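Local coordinates for protein inorganic pyrophosphatase (Thermus thermophilus, PDB 2PRD) that catalyses the hydrolysis of inorganic pyrophosphate to two phosphate ions, with magnesium as cofactor, and works as a homohexamer, at residues 16-21 against 71-76; 27-32 against 53-58. One frame throughout, in Å; residues are numbered along the deposited sequence.

Interaction 1. Residues 16-21 against 71-76; sequences VHMVIE and GLVLST
M18 and V73 meet inside the small curled β-barrel that forms the core of soluble inorganic pyrophosphatases. Their strands, 15-22 and 70-74, are not paired with each other. Each is hydrogen-bonded antiparallel to strand 54-57, V19 through F57 and V73 through D54, so the two lie one strand apart. The register agrees with this: the CA atoms that come nearest across the segments, those of M18 and G71, are 8.2 Å apart, too far for backbone pairing, and the gap is bridged by the M18 side chain, which meets one side chain and one backbone oxygen.

M18 does most of the reaching. Its chain runs extended through chi2 (-168°) and then bends at the thioether, chi3 47°, which turns the terminal methyl across the line of strand 70-74. From there CE meets two residues of 71-76. It lies 3.7 Å from G71 O, a methyl resting against a backbone oxygen, and it presses on V73 CG2, where the 3.5 Å separation from CE is tighter than ordinary carbon-carbon contact. SD flanks the same methyl, with V73 CG2 3.8 Å away. The M18 and V73 side chains point in opposite senses and pass alongside one another instead of meeting head-on.

I20 comes up at the margin, its CD1 4.5 Å from V73 CG2. Strand 84-97 supplies further apolar walls: V87 touches both M18 and V73, and V85 touches I20. V109 of strand 101-109 packs on V73, and I58 on M18. The touching residues are all buried, yet G71 directly follows D70, a predicted magnesium ligand, so this core packing reaches to the foot of the probable active site. The V73 torsion (chi1 -173°) sets CG2 beside the backbone N, and it is this methyl that meets M18 CE and SD.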
ATOM      1  N   VAL A  16      -6.780 -16.623  23.866  1.00 12.36           N
ATOM      2  CA  VAL A  16      -7.564 -15.511  24.394  1.00  4.04           C
ATOM      3  C   VAL A  16      -8.062 -14.555  23.324  1.00  8.74           C
ATOM      4  O   VAL A  16      -7.548 -14.542  22.207  1.00 15.68           O
ATOM      5  CB  VAL A  16      -6.733 -14.733  25.427  1.00  6.29           C
ATOM      6  CG1 VAL A  16      -6.290 -15.554  26.657  1.00  7.88           C
ATOM      7  CG2 VAL A  16      -5.499 -14.136  24.803  1.00  6.89           C
ATOM      8  N   HIS A  17      -9.047 -13.756  23.661  1.00  5.76           N
ATOM      9  CA  HIS A  17      -9.563 -12.705  22.802  1.00  5.64           C
ATOM     10  C   HIS A  17      -8.608 -11.510  22.986  1.00 13.68           C
ATOM     11  O   HIS A  17      -8.102 -11.358  24.103  1.00 16.36           O
ATOM     12  CB  HIS A  17     -10.941 -12.222  23.177  1.00  6.59           C
ATOM     13  CG  HIS A  17     -12.068 -13.058  22.646  1.00  4.99           C
ATOM     14  ND1 HIS A  17     -13.254 -13.187  23.332  1.00 11.44           N
ATOM     15  CD2 HIS A  17     -12.154 -13.834  21.564  1.00 14.11           C
ATOM     16  CE1 HIS A  17     -14.072 -13.960  22.621  1.00 12.37           C
ATOM     17  NE2 HIS A  17     -13.429 -14.358  21.537  1.00 16.41           N
ATOM     18  N   MET A  18      -8.350 -10.758  21.937  1.00 15.87           N
ATOM     19  CA  MET A  18      -7.528  -9.557  21.986  1.00  6.23           C
ATOM     20  C   MET A  18      -8.204  -8.479  21.116  1.00  7.16           C
ATOM     21  O   MET A  18      -8.711  -8.833  20.045  1.00 10.71           O
ATOM     22  CB  MET A  18      -6.068  -9.744  21.547  1.00 10.41           C
ATOM     23  CG  MET A  18      -5.128 -10.068  22.694  1.00 14.05           C
ATOM     24  SD  MET A  18      -3.391  -9.966  22.292  1.00 22.62           S
ATOM     25  CE  MET A  18      -3.400  -8.382  21.433  1.00 21.61           C
ATOM     26  N   VAL A  19      -8.257  -7.268  21.619  1.00  5.09           N
ATOM     27  CA  VAL A  19      -8.785  -6.120  20.845  1.00  7.58           C
ATOM     28  C   VAL A  19      -7.519  -5.441  20.287  1.00  8.37           C
ATOM     29  O   VAL A  19      -6.624  -5.046  21.033  1.00 11.35           O
ATOM     30  CB  VAL A  19      -9.578  -5.158  21.715  1.00  1.16           C
ATOM     31  CG1 VAL A  19     -10.178  -4.045  20.844  1.00  4.78           C
ATOM     32  CG2 VAL A  19     -10.758  -5.938  22.299  1.00  6.13           C
ATOM     33  N   ILE A  20      -7.456  -5.376  18.958  1.00  9.20           N
ATOM     34  CA  ILE A  20      -6.307  -4.793  18.279  1.00  3.02           C
ATOM     35  C   ILE A  20      -6.492  -3.278  18.319  1.00  7.23           C
ATOM     36  O   ILE A  20      -7.588  -2.794  18.095  1.00 12.07           O
ATOM     37  CB  ILE A  20      -6.173  -5.199  16.801  1.00  8.41           C
ATOM     38  CG1 ILE A  20      -5.878  -6.694  16.666  1.00  9.42           C
ATOM     39  CG2 ILE A  20      -5.048  -4.388  16.167  1.00  6.63           C
ATOM     40  CD1 ILE A  20      -5.010  -7.226  17.808  1.00  7.31           C
ATOM     41  N   GLU A  21      -5.399  -2.611  18.706  1.00 10.70           N
ATOM     42  CA  GLU A  21      -5.385  -1.157  18.765  1.00  6.96           C
ATOM     43  C   GLU A  21      -4.490  -0.622  17.645  1.00 10.15           C
ATOM     44  O   GLU A  21      -4.929   0.292  16.934  1.00  7.25           O
ATOM     45  CB  GLU A  21      -4.921  -0.601  20.087  1.00  4.55           C
ATOM     46  CG  GLU A  21      -6.093  -0.796  21.102  1.00  5.90           C
ATOM     47  CD  GLU A  21      -5.550  -0.508  22.489  1.00 11.24           C
ATOM     48  OE1 GLU A  21      -4.385  -0.874  22.741  1.00 17.54           O
ATOM     49  OE2 GLU A  21      -6.319   0.112  23.241  1.00 16.46           O
ATOM     50  N   GLY A  71      -0.614  -6.759  24.789  1.00 12.03           N
ATOM     51  CA  GLY A  71       0.159  -7.812  24.114  1.00 10.87           C
ATOM     52  C   GLY A  71       0.462  -7.478  22.673  1.00  8.45           C
ATOM     53  O   GLY A  71      -0.230  -6.640  22.115  1.00 10.10           O
ATOM     54  N   LEU A  72       1.463  -8.162  22.154  1.00  8.01           N
ATOM     55  CA  LEU A  72       1.922  -8.015  20.764  1.00  4.04           C
ATOM     56  C   LEU A  72       1.693  -9.287  19.981  1.00  7.11           C
ATOM     57  O   LEU A  72       2.120 -10.349  20.433  1.00 18.83           O
ATOM     58  CB  LEU A  72       3.409  -7.666  20.843  1.00 12.74           C
ATOM     59  CG  LEU A  72       3.893  -6.907  19.609  1.00 25.71           C
ATOM     60  CD1 LEU A  72       3.494  -5.436  19.719  1.00 28.21           C
ATOM     61  CD2 LEU A  72       5.387  -7.028  19.439  1.00 22.51           C
ATOM     62  N   VAL A  73       0.985  -9.236  18.859  1.00  7.87           N
ATOM     63  CA  VAL A  73       0.659 -10.416  18.056  1.00  7.83           C
ATOM     64  C   VAL A  73       1.451 -10.484  16.759  1.00 12.75           C
ATOM     65  O   VAL A  73       1.591  -9.484  16.047  1.00 11.27           O
ATOM     66  CB  VAL A  73      -0.827 -10.357  17.680  1.00 12.89           C
ATOM     67  CG1 VAL A  73      -1.346 -11.611  16.983  1.00  8.37           C
ATOM     68  CG2 VAL A  73      -1.675 -10.070  18.910  1.00 17.87           C
ATOM     69  N   LEU A  74       1.913 -11.691  16.464  1.00  9.48           N
ATOM     70  CA  LEU A  74       2.662 -11.970  15.230  1.00  5.83           C
ATOM     71  C   LEU A  74       1.587 -12.331  14.224  1.00 10.47           C
ATOM     72  O   LEU A  74       0.775 -13.245  14.527  1.00 11.56           O
ATOM     73  CB  LEU A  74       3.630 -13.112  15.529  1.00  5.38           C
ATOM     74  CG  LEU A  74       4.602 -12.851  16.675  1.00 10.05           C
ATOM     75  CD1 LEU A  74       5.717 -13.912  16.632  1.00 12.01           C
ATOM     76  CD2 LEU A  74       5.201 -11.467  16.549  1.00 14.53           C
ATOM     77  N   SER A  75       1.477 -11.646  13.097  1.00  5.82           N
ATOM     78  CA  SER A  75       0.422 -11.958  12.133  1.00  8.56           C
ATOM     79  C   SER A  75       1.036 -12.046  10.732  1.00 11.99           C
ATOM     80  O   SER A  75       2.121 -11.492  10.629  1.00 12.69           O
ATOM     81  CB  SER A  75      -0.603 -10.806  12.062  1.00  6.66           C
ATOM     82  OG  SER A  75       0.132  -9.577  12.086  1.00 11.91           O
ATOM     83  N   THR A  76       0.328 -12.700   9.836  1.00  8.81           N
ATOM     84  CA  THR A  76       0.742 -12.767   8.433  1.00 10.46           C
ATOM     85  C   THR A  76       0.418 -11.436   7.759  1.00  7.09           C
ATOM     86  O   THR A  76       1.277 -10.918   7.021  1.00 14.99           O
ATOM     87  CB  THR A  76       0.038 -13.880   7.619  1.00  7.08           C
ATOM     88  OG1 THR A  76       0.474 -15.113   8.245  1.00 12.87           O
ATOM     89  CG2 THR A  76       0.569 -13.944   6.196  1.00  4.73           C
TER

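Interaction 2. Residues 27-32 against 53-58; sequences GNKYEY and GDYGFI. With SO4 (sulfate ion), chain B.
Contact between K29 and Y55, continued by Y32 and F57, is a side-chain bridge from the hairpin strand 28-33 to barrel strand 54-57, and its K29 end lies in the probable substrate pocket. The touching parts run 23° apart in direction, but the nearest CA atoms, those of K29 and Y55, are 9.3 Å apart, so the backbones do not pair.

At the pocket end, the K29 chain bends at chi2 (-73°) and is extended beyond it, carrying NZ to 3.9 Å from Y55 CE2, obliquely to the ring. NZ also makes a weak hydrogen bond, 3.2 Å, to O3 of a sulfate probably taken from the crystallisation liquor. R43, Y139 and K140 bind this anion too; since K29, R43 and Y139 are predicted substrate ligands, it plausibly marks a phosphate position. A long salt bridge, 3.9 Å from K29 NZ to E31 OE2, gives the ammonium a second, more distant anionic neighbour. Y55 OH is 4.0 Å from sulfate O3; its stronger partner is D70, a predicted magnesium ligand, and K104 adds a weak bond.

At the other end the contact is apolar: Y32 CB approaches the edge of the F57 ring, near its plane, 4.0 Å from CE2. F57 CZ in turn comes obliquely to the Y32 ring.

L79 of a neighbouring subunit packs on Y30. Within the chain, strand 38-44 pairs with 28-33, while strand 15-22 lies against F57 through V19 and E21, whose OE2 also bonds Y32 N.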
ATOM      1  N   GLY A  27       2.557   3.489  12.413  1.00  7.19           N
ATOM      2  CA  GLY A  27       3.213   4.524  13.209  1.00  7.21           C
ATOM      3  C   GLY A  27       2.172   5.388  13.905  1.00 12.08           C
ATOM      4  O   GLY A  27       2.505   6.332  14.638  1.00  7.40           O
ATOM      5  N   ASN A  28       0.905   5.066  13.689  1.00 12.00           N
ATOM      6  CA  ASN A  28      -0.254   5.751  14.282  1.00 10.32           C
ATOM      7  C   ASN A  28      -0.643   4.974  15.536  1.00  8.37           C
ATOM      8  O   ASN A  28      -1.168   3.858  15.505  1.00 17.55           O
ATOM      9  CB  ASN A  28      -1.416   5.926  13.329  1.00  5.86           C
ATOM     10  CG  ASN A  28      -1.354   7.109  12.410  1.00  1.16           C
ATOM     11  OD1 ASN A  28      -0.699   8.130  12.612  1.00  6.43           O
ATOM     12  ND2 ASN A  28      -2.175   7.056  11.357  1.00  3.99           N
ATOM     13  N   LYS A  29      -0.289   5.549  16.702  1.00  8.92           N
ATOM     14  CA  LYS A  29      -0.565   4.856  17.962  1.00  8.97           C
ATOM     15  C   LYS A  29      -1.987   5.106  18.437  1.00  5.59           C
ATOM     16  O   LYS A  29      -2.170   6.073  19.148  1.00 11.49           O
ATOM     17  CB  LYS A  29       0.437   5.343  19.012  1.00 12.70           C
ATOM     18  CG  LYS A  29       0.878   4.354  20.046  1.00 11.77           C
ATOM     19  CD  LYS A  29      -0.187   4.036  21.082  1.00 14.21           C
ATOM     20  CE  LYS A  29       0.401   3.185  22.218  1.00 17.43           C
ATOM     21  NZ  LYS A  29      -0.711   2.548  23.015  1.00 15.54           N
ATOM     22  N   TYR A  30      -2.899   4.247  18.085  1.00  5.07           N
ATOM     23  CA  TYR A  30      -4.293   4.313  18.456  1.00  5.15           C
ATOM     24  C   TYR A  30      -4.531   3.590  19.789  1.00  8.26           C
ATOM     25  O   TYR A  30      -3.768   2.712  20.157  1.00 13.31           O
ATOM     26  CB  TYR A  30      -5.190   3.537  17.461  1.00  6.27           C
ATOM     27  CG  TYR A  30      -5.205   4.108  16.076  1.00  4.71           C
ATOM     28  CD1 TYR A  30      -5.746   5.390  15.885  1.00  8.17           C
ATOM     29  CD2 TYR A  30      -4.742   3.395  14.975  1.00  7.80           C
ATOM     30  CE1 TYR A  30      -5.792   5.930  14.605  1.00  9.08           C
ATOM     31  CE2 TYR A  30      -4.714   3.970  13.714  1.00 13.30           C
ATOM     32  CZ  TYR A  30      -5.258   5.232  13.558  1.00  8.30           C
ATOM     33  OH  TYR A  30      -5.343   5.786  12.289  1.00 19.15           O
ATOM     34  N   GLU A  31      -5.647   3.964  20.404  1.00  8.74           N
ATOM     35  CA  GLU A  31      -6.022   3.334  21.674  1.00  7.09           C
ATOM     36  C   GLU A  31      -7.541   3.321  21.809  1.00  8.86           C
ATOM     37  O   GLU A  31      -8.107   4.336  21.407  1.00 11.51           O
ATOM     38  CB  GLU A  31      -5.667   4.289  22.812  1.00 12.00           C
ATOM     39  CG  GLU A  31      -4.257   4.129  23.300  1.00 39.63           C
ATOM     40  CD  GLU A  31      -4.025   5.137  24.441  1.00 46.03           C
ATOM     41  OE1 GLU A  31      -5.052   5.806  24.702  1.00 51.00           O
ATOM     42  OE2 GLU A  31      -2.878   5.191  24.920  1.00 49.62           O
ATOM     43  N   TYR A  32      -8.043   2.299  22.469  1.00 12.02           N
ATOM     44  CA  TYR A  32      -9.498   2.282  22.684  1.00 10.83           C
ATOM     45  C   TYR A  32      -9.767   3.078  23.956  1.00 11.32           C
ATOM     46  O   TYR A  32      -9.075   2.867  24.951  1.00 16.46           O
ATOM     47  CB  TYR A  32      -9.996   0.865  22.834  1.00 11.95           C
ATOM     48  CG  TYR A  32     -11.453   0.856  23.211  1.00 17.04           C
ATOM     49  CD1 TYR A  32     -12.391   1.115  22.224  1.00 16.68           C
ATOM     50  CD2 TYR A  32     -11.872   0.620  24.520  1.00 22.18           C
ATOM     51  CE1 TYR A  32     -13.756   1.118  22.538  1.00 15.62           C
ATOM     52  CE2 TYR A  32     -13.228   0.627  24.841  1.00 20.07           C
ATOM     53  CZ  TYR A  32     -14.144   0.881  23.836  1.00 20.45           C
ATOM     54  OH  TYR A  32     -15.502   0.864  24.091  1.00 23.46           O
ATOM     55  N   GLY A  53       4.510  -5.707  15.462  1.00  6.16           N
ATOM     56  CA  GLY A  53       3.433  -6.736  15.381  1.00  6.08           C
ATOM     57  C   GLY A  53       2.185  -5.974  15.763  1.00  2.82           C
ATOM     58  O   GLY A  53       2.418  -4.816  16.178  1.00  7.52           O
ATOM     59  N   ASP A  54       1.022  -6.559  15.681  1.00  9.63           N
ATOM     60  CA  ASP A  54      -0.235  -5.906  16.043  1.00  9.39           C
ATOM     61  C   ASP A  54      -0.384  -5.790  17.551  1.00  9.94           C
ATOM     62  O   ASP A  54      -0.172  -6.776  18.253  1.00 11.62           O
ATOM     63  CB  ASP A  54      -1.495  -6.615  15.416  1.00  1.16           C
ATOM     64  CG  ASP A  54      -1.382  -6.881  13.967  1.00  3.37           C
ATOM     65  OD1 ASP A  54      -0.857  -7.936  13.565  1.00  7.30           O
ATOM     66  OD2 ASP A  54      -1.875  -6.048  13.147  1.00  6.80           O
ATOM     67  N   TYR A  55      -0.684  -4.594  18.035  1.00  9.06           N
ATOM     68  CA  TYR A  55      -0.790  -4.335  19.459  1.00  8.51           C
ATOM     69  C   TYR A  55      -2.195  -4.118  19.996  1.00  4.01           C
ATOM     70  O   TYR A  55      -2.976  -3.354  19.447  1.00 11.43           O
ATOM     71  CB  TYR A  55       0.135  -3.130  19.767  1.00  8.40           C
ATOM     72  CG  TYR A  55       0.220  -2.759  21.236  1.00  8.03           C
ATOM     73  CD1 TYR A  55       1.095  -3.455  22.069  1.00 12.12           C
ATOM     74  CD2 TYR A  55      -0.513  -1.727  21.794  1.00 12.77           C
ATOM     75  CE1 TYR A  55       1.223  -3.133  23.429  1.00 15.40           C
ATOM     76  CE2 TYR A  55      -0.380  -1.380  23.120  1.00 14.88           C
ATOM     77  CZ  TYR A  55       0.476  -2.095  23.919  1.00 18.18           C
ATOM     78  OH  TYR A  55       0.611  -1.789  25.263  1.00 27.04           O
ATOM     79  N   GLY A  56      -2.496  -4.740  21.175  1.00  4.72           N
ATOM     80  CA  GLY A  56      -3.906  -4.484  21.637  1.00  3.27           C
ATOM     81  C   GLY A  56      -3.913  -4.950  23.093  1.00 11.62           C
ATOM     82  O   GLY A  56      -2.818  -5.086  23.610  1.00 12.04           O
ATOM     83  N   PHE A  57      -5.093  -5.203  23.582  1.00  9.17           N
ATOM     84  CA  PHE A  57      -5.227  -5.620  24.986  1.00 11.59           C
ATOM     85  C   PHE A  57      -6.116  -6.811  25.135  1.00 10.88           C
ATOM     86  O   PHE A  57      -6.908  -7.026  24.200  1.00 11.06           O
ATOM     87  CB  PHE A  57      -5.791  -4.397  25.768  1.00  7.26           C
ATOM     88  CG  PHE A  57      -7.212  -4.018  25.467  1.00 10.85           C
ATOM     89  CD1 PHE A  57      -8.299  -4.677  26.030  1.00 12.65           C
ATOM     90  CD2 PHE A  57      -7.499  -2.955  24.619  1.00 13.81           C
ATOM     91  CE1 PHE A  57      -9.590  -4.340  25.734  1.00 11.35           C
ATOM     92  CE2 PHE A  57      -8.797  -2.602  24.304  1.00 11.43           C
ATOM     93  CZ  PHE A  57      -9.857  -3.275  24.878  1.00 11.76           C
ATOM     94  N   ILE A  58      -6.031  -7.531  26.271  1.00 11.66           N
ATOM     95  CA  ILE A  58      -6.956  -8.679  26.489  1.00  8.74           C
ATOM     96  C   ILE A  58      -8.185  -8.195  27.215  1.00  7.46           C
ATOM     97  O   ILE A  58      -8.002  -7.668  28.319  1.00 14.83           O
ATOM     98  CB  ILE A  58      -6.239  -9.826  27.240  1.00  6.36           C
ATOM     99  CG1 ILE A  58      -4.980 -10.275  26.476  1.00  9.15           C
ATOM    100  CG2 ILE A  58      -7.240 -10.995  27.337  1.00  7.77           C
ATOM    101  CD1 ILE A  58      -4.271 -11.501  27.057  1.00  6.70           C
TER
HETATM  102  S   SO4 B 175       2.562   3.234  25.241  1.00 25.08           S
HETATM  103  O1  SO4 B 175       3.157   3.538  26.584  1.00 26.08           O
HETATM  104  O2  SO4 B 175       3.670   3.228  24.220  1.00 28.78           O
HETATM  105  O3  SO4 B 175       1.679   2.042  25.111  1.00 23.32           O
HETATM  106  O4  SO4 B 175       1.667   4.434  24.947  1.00 37.22           O

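From the N terminus the chain first lays down strand 15-22, which carries one side of interaction 1, and goes directly into the hairpin strand 28-33, one side of interaction 2. After strand 38-44 it returns to the barrel as strand 54-57, closing the loop of interaction 2; strand 70-74 then closes the longer loop of interaction 1. The smaller loop is therefore nested inside the larger and does not cross it. The contact centres lie about 9 Å apart. Strand 54-57 is the shared neighbour through which the contacts meet, and a probable hydrogen bond, E21 N to Y55 O at 2.6 Å, joins them directly. Together they tie the hairpin to the barrel core.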